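Local coordinates for protein dihydroxyacetone kinase (Citrobacter freundii, PDB 1UN8) that phosphorylates dihydroxyacetone with ATP to give dihydroxyacetone phosphate, a step of glycerol fermentation, at residues I40-I54 with T93-I107. Residues are numbered along the deposited sequence; the frame is centred on the assembly and turned at random.
Sequences IVVRRDLNKNNVAVI and TAIQAVTGEAGCLLI
The flat groups meeting here are peptides: A52 N lies in the carbonyl plane of G103 and bonds to its O at 3.0 Å. Next, L105 N comes almost end-on to A52 O, 2.7 Å away, and I54 N approaches L105 O tilted 24° from the carbonyl plane; I107 N to I54 O continues the parallel pairing. Where the strands begin, one water donates to N50 O and G103 O and accepts from G100 N, tying the turns N47-N50 and G100-G103 together. On the helix side of the sheet, I54 places CG1 anti to its carbonyl carbon (chi1 -76°), and the extended second torsion (chi2 170°) then brings CD1 to V98 CG2 at 3.8 Å, while its CB lies alongside L106 CD2, also at 3.8 Å. The other side of V98 meets the loop: L46 crosses it at about a right angle, CD2 against CB at 3.8 Å. K48 runs out fully extended over the end of the helix, its NZ 3.6 Å from A97 O without a hydrogen bond, close enough for its charge probably to interact favourably with the dipole of that carbonyl. T99 OG1 instead turns back to I95 O, 2.7 Å away, satisfying the hydroxyl at the helix exit. Helix 88-98 belongs to a beta-alpha-beta crossover from strand 76-80 to strand 104-109, with 52-59 between them in the sheet. It sits on the face bearing A52, I54, C104 and L106; the opposite face, bearing V53 and L105, packs on helices 155-167 and 172-184.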
loop_
_atom_site.group_PDB
_atom_site.type_symbol
_atom_site.label_atom_id
_atom_site.label_comp_id
_atom_site.label_asym_id
_atom_site.label_seq_id
_atom_site.Cartn_x
_atom_site.Cartn_y
_atom_site.Cartn_z
ATOM N N ILE A 40 19.065 14.564 5.768
ATOM C CA ILE A 40 19.728 13.323 6.123
ATOM C C ILE A 40 19.161 12.661 7.368
ATOM O O ILE A 40 18.943 13.309 8.392
ATOM C CB ILE A 40 21.221 13.559 6.381
ATOM C CG1 ILE A 40 21.827 14.348 5.218
ATOM C CG2 ILE A 40 21.914 12.225 6.600
ATOM C CD1 ILE A 40 23.351 14.181 5.080
ATOM N N VAL A 41 18.919 11.361 7.270
ATOM C CA VAL A 41 18.416 10.606 8.400
ATOM C C VAL A 41 19.527 9.648 8.719
ATOM O O VAL A 41 20.104 9.040 7.822
ATOM C CB VAL A 41 17.170 9.792 8.068
ATOM C CG1 VAL A 41 16.842 8.852 9.231
ATOM C CG2 VAL A 41 16.007 10.726 7.811
ATOM N N VAL A 42 19.838 9.520 9.998
ATOM C CA VAL A 42 20.912 8.639 10.408
ATOM C C VAL A 42 20.488 7.796 11.594
ATOM O O VAL A 42 19.535 8.135 12.288
ATOM C CB VAL A 42 22.161 9.449 10.790
ATOM C CG1 VAL A 42 22.005 10.025 12.192
ATOM C CG2 VAL A 42 23.380 8.572 10.685
ATOM N N ARG A 43 21.191 6.698 11.822
ATOM C CA ARG A 43 20.869 5.821 12.934
ATOM C C ARG A 43 21.501 6.315 14.226
ATOM O O ARG A 43 22.557 6.944 14.204
ATOM C CB ARG A 43 21.340 4.404 12.632
ATOM C CG ARG A 43 22.769 4.326 12.184
ATOM C CD ARG A 43 23.104 2.946 11.645
ATOM N NE ARG A 43 23.117 1.923 12.688
ATOM C CZ ARG A 43 23.542 0.675 12.507
ATOM N NH1 ARG A 43 23.991 0.292 11.312
ATOM N NH2 ARG A 43 23.530 -0.189 13.518
ATOM N N ARG A 44 20.836 6.039 15.345
ATOM C CA ARG A 44 21.323 6.445 16.658
ATOM C C ARG A 44 22.350 5.430 17.165
ATOM O O ARG A 44 23.065 5.675 18.133
ATOM C CB ARG A 44 20.137 6.572 17.619
ATOM C CG ARG A 44 19.234 7.747 17.282
ATOM C CD ARG A 44 17.771 7.371 17.356
ATOM N NE ARG A 44 17.321 7.126 18.723
ATOM C CZ ARG A 44 17.212 8.070 19.653
ATOM N NH1 ARG A 44 17.522 9.326 19.363
ATOM N NH2 ARG A 44 16.794 7.756 20.869
ATOM N N ASP A 45 22.420 4.295 16.477
ATOM C CA ASP A 45 23.360 3.222 16.795
ATOM C C ASP A 45 24.705 3.496 16.160
ATOM O O ASP A 45 25.441 2.560 15.867
ATOM C CB ASP A 45 22.874 1.889 16.221
ATOM C CG ASP A 45 21.664 1.359 16.924
ATOM O OD1 ASP A 45 20.678 2.122 17.046
ATOM O OD2 ASP A 45 21.702 0.178 17.347
ATOM N N LEU A 46 25.037 4.758 15.929
ATOM C CA LEU A 46 26.306 5.054 15.281
ATOM C C LEU A 46 27.544 4.394 15.876
ATOM O O LEU A 46 27.993 4.751 16.966
ATOM C CB LEU A 46 26.537 6.558 15.217
ATOM C CG LEU A 46 26.352 7.138 13.814
ATOM C CD1 LEU A 46 27.007 8.508 13.747
ATOM C CD2 LEU A 46 26.989 6.206 12.788
ATOM N N ASN A 47 28.089 3.422 15.146
ATOM C CA ASN A 47 29.300 2.721 15.559
ATOM C C ASN A 47 30.352 2.876 14.470
ATOM O O ASN A 47 30.570 1.964 13.667
ATOM C CB ASN A 47 29.025 1.231 15.794
ATOM C CG ASN A 47 30.299 0.446 16.105
ATOM O OD1 ASN A 47 31.359 1.029 16.359
ATOM N ND2 ASN A 47 30.196 -0.880 16.094
ATOM N N LYS A 48 31.009 4.033 14.453
ATOM C CA LYS A 48 32.030 4.323 13.451
ATOM C C LYS A 48 33.202 3.335 13.358
ATOM O O LYS A 48 34.100 3.511 12.534
ATOM C CB LYS A 48 32.567 5.738 13.660
ATOM C CG LYS A 48 31.492 6.799 13.592
ATOM C CD LYS A 48 32.084 8.193 13.665
ATOM C CE LYS A 48 30.981 9.228 13.746
ATOM N NZ LYS A 48 31.521 10.608 13.777
ATOM N N ASN A 49 33.210 2.301 14.192
ATOM C CA ASN A 49 34.290 1.322 14.128
ATOM C C ASN A 49 34.028 0.426 12.935
ATOM O O ASN A 49 34.953 -0.131 12.347
ATOM C CB ASN A 49 34.363 0.478 15.406
ATOM C CG ASN A 49 34.929 1.247 16.574
ATOM O OD1 ASN A 49 35.917 1.974 16.424
ATOM N ND2 ASN A 49 34.317 1.091 17.746
ATOM N N ASN A 50 32.751 0.278 12.593
ATOM C CA ASN A 50 32.362 -0.522 11.444
ATOM C C ASN A 50 32.249 0.369 10.219
ATOM O O ASN A 50 32.168 1.596 10.328
ATOM C CB ASN A 50 31.025 -1.222 11.687
ATOM C CG ASN A 50 31.161 -2.439 12.584
ATOM O OD1 ASN A 50 32.173 -3.150 12.536
ATOM N ND2 ASN A 50 30.135 -2.703 13.396
ATOM N N VAL A 51 32.259 -0.247 9.045
ATOM C CA VAL A 51 32.151 0.507 7.807
ATOM C C VAL A 51 30.741 1.056 7.650
ATOM O O VAL A 51 29.762 0.360 7.897
ATOM C CB VAL A 51 32.485 -0.373 6.587
ATOM C CG1 VAL A 51 32.102 0.351 5.301
ATOM C CG2 VAL A 51 33.978 -0.709 6.585
ATOM N N ALA A 52 30.646 2.316 7.254
ATOM C CA ALA A 52 29.352 2.940 7.055
ATOM C C ALA A 52 28.796 2.608 5.666
ATOM O O ALA A 52 29.527 2.619 4.670
ATOM C CB ALA A 52 29.479 4.455 7.219
ATOM N N VAL A 53 27.506 2.299 5.606
ATOM C CA VAL A 53 26.847 2.008 4.337
ATOM C C VAL A 53 25.794 3.099 4.110
ATOM O O VAL A 53 24.701 3.049 4.691
ATOM C CB VAL A 53 26.149 0.630 4.369
ATOM C CG1 VAL A 53 25.509 0.320 3.027
ATOM C CG2 VAL A 53 27.147 -0.459 4.743
ATOM N N ILE A 54 26.101 4.075 3.268
ATOM C CA ILE A 54 25.190 5.197 2.998
ATOM C C ILE A 54 24.431 5.006 1.684
ATOM O O ILE A 54 24.977 4.455 0.713
ATOM C CB ILE A 54 25.949 6.535 2.920
ATOM C CG1 ILE A 54 26.335 7.011 4.322
ATOM C CG2 ILE A 54 25.109 7.582 2.205
ATOM C CD1 ILE A 54 27.286 8.187 4.327
ATOM N N THR A 93 27.994 15.832 3.628
ATOM C CA THR A 93 27.611 15.997 5.018
ATOM C C THR A 93 27.336 14.667 5.693
ATOM O O THR A 93 27.713 14.461 6.848
ATOM C CB THR A 93 26.371 16.876 5.129
ATOM O OG1 THR A 93 26.668 18.170 4.597
ATOM C CG2 THR A 93 25.931 17.009 6.571
ATOM N N ALA A 94 26.676 13.759 4.987
ATOM C CA ALA A 94 26.379 12.448 5.561
ATOM C C ALA A 94 27.651 11.626 5.762
ATOM O O ALA A 94 27.818 10.963 6.778
ATOM C CB ALA A 94 25.412 11.695 4.658
ATOM N N ILE A 95 28.539 11.669 4.777
ATOM C CA ILE A 95 29.792 10.921 4.829
ATOM C C ILE A 95 30.586 11.342 6.067
ATOM O O ILE A 95 30.960 10.508 6.895
ATOM C CB ILE A 95 30.649 11.175 3.541
ATOM C CG1 ILE A 95 30.166 10.288 2.385
ATOM C CG2 ILE A 95 32.121 10.870 3.823
ATOM C CD1 ILE A 95 28.667 10.259 2.212
ATOM N N GLN A 96 30.832 12.644 6.184
ATOM C CA GLN A 96 31.575 13.203 7.305
ATOM C C GLN A 96 30.886 12.949 8.640
ATOM O O GLN A 96 31.544 12.834 9.677
ATOM C CB GLN A 96 31.716 14.709 7.143
ATOM C CG GLN A 96 32.454 15.146 5.911
ATOM C CD GLN A 96 33.186 16.445 6.153
ATOM O OE1 GLN A 96 34.211 16.468 6.842
ATOM N NE2 GLN A 96 32.657 17.537 5.608
ATOM N N ALA A 97 29.565 12.870 8.614
ATOM C CA ALA A 97 28.810 12.684 9.834
ATOM C C ALA A 97 28.814 11.290 10.436
ATOM O O ALA A 97 28.682 11.143 11.648
ATOM C CB ALA A 97 27.387 13.126 9.606
ATOM N N VAL A 98 28.979 10.265 9.608
ATOM C CA VAL A 98 28.919 8.899 10.109
ATOM C C VAL A 98 30.075 8.006 9.716
ATOM O O VAL A 98 30.066 6.809 10.025
ATOM C CB VAL A 98 27.622 8.203 9.620
ATOM C CG1 VAL A 98 26.416 9.017 10.022
ATOM C CG2 VAL A 98 27.656 8.030 8.102
ATOM N N THR A 99 31.065 8.568 9.033
ATOM C CA THR A 99 32.196 7.767 8.593
ATOM C C THR A 99 33.439 7.924 9.456
ATOM O O THR A 99 33.898 9.043 9.715
ATOM C CB THR A 99 32.566 8.093 7.127
ATOM O OG1 THR A 99 31.402 7.956 6.306
ATOM C CG2 THR A 99 33.638 7.130 6.613
ATOM N N GLY A 100 33.964 6.779 9.897
ATOM C CA GLY A 100 35.172 6.734 10.701
ATOM C C GLY A 100 36.308 6.223 9.830
ATOM O O GLY A 100 36.167 6.122 8.609
ATOM N N GLU A 101 37.438 5.888 10.443
ATOM C CA GLU A 101 38.582 5.408 9.679
ATOM C C GLU A 101 38.256 4.202 8.810
ATOM O O GLU A 101 38.875 3.999 7.770
ATOM C CB GLU A 101 39.741 5.076 10.620
ATOM C CG GLU A 101 40.731 6.220 10.797
ATOM C CD GLU A 101 41.687 5.996 11.966
ATOM O OE1 GLU A 101 41.242 6.124 13.134
ATOM O OE2 GLU A 101 42.880 5.686 11.717
ATOM N N ALA A 102 37.275 3.412 9.230
ATOM C CA ALA A 102 36.892 2.217 8.485
ATOM C C ALA A 102 36.387 2.533 7.075
ATOM O O ALA A 102 36.397 1.664 6.196
ATOM C CB ALA A 102 35.825 1.439 9.259
ATOM N N GLY A 103 35.950 3.775 6.866
ATOM C CA GLY A 103 35.441 4.172 5.564
ATOM C C GLY A 103 33.957 3.876 5.365
ATOM O O GLY A 103 33.295 3.291 6.236
ATOM N N CYS A 104 33.430 4.280 4.212
ATOM C CA CYS A 104 32.024 4.055 3.898
ATOM C C CYS A 104 31.795 3.647 2.453
ATOM O O CYS A 104 32.550 4.018 1.545
ATOM C CB CYS A 104 31.201 5.309 4.165
ATOM S SG CYS A 104 31.498 6.607 2.962
ATOM N N LEU A 105 30.731 2.876 2.260
ATOM C CA LEU A 105 30.327 2.409 0.947
ATOM C C LEU A 105 29.054 3.149 0.539
ATOM O O LEU A 105 28.039 3.095 1.246
ATOM C CB LEU A 105 30.049 0.908 0.988
ATOM C CG LEU A 105 29.242 0.385 -0.197
ATOM C CD1 LEU A 105 30.045 0.618 -1.469
ATOM C CD2 LEU A 105 28.914 -1.097 -0.016
ATOM N N LEU A 106 29.116 3.872 -0.572
ATOM C CA LEU A 106 27.936 4.573 -1.068
ATOM C C LEU A 106 27.224 3.586 -2.014
ATOM O O LEU A 106 27.845 3.040 -2.930
ATOM C CB LEU A 106 28.333 5.835 -1.841
ATOM C CG LEU A 106 29.147 6.917 -1.120
ATOM C CD1 LEU A 106 29.440 8.061 -2.089
ATOM C CD2 LEU A 106 28.408 7.425 0.109
ATOM N N ILE A 107 25.943 3.318 -1.768
ATOM C CA ILE A 107 25.181 2.432 -2.634
ATOM C C ILE A 107 24.245 3.354 -3.434
ATOM O O ILE A 107 23.309 3.956 -2.876
ATOM C CB ILE A 107 24.350 1.429 -1.824
ATOM C CG1 ILE A 107 25.276 0.610 -0.908
ATOM C CG2 ILE A 107 23.552 0.514 -2.791
ATOM C CD1 ILE A 107 25.236 -0.876 -1.128
HETATM O O HOH W 1 33.141 3.993 9.004
#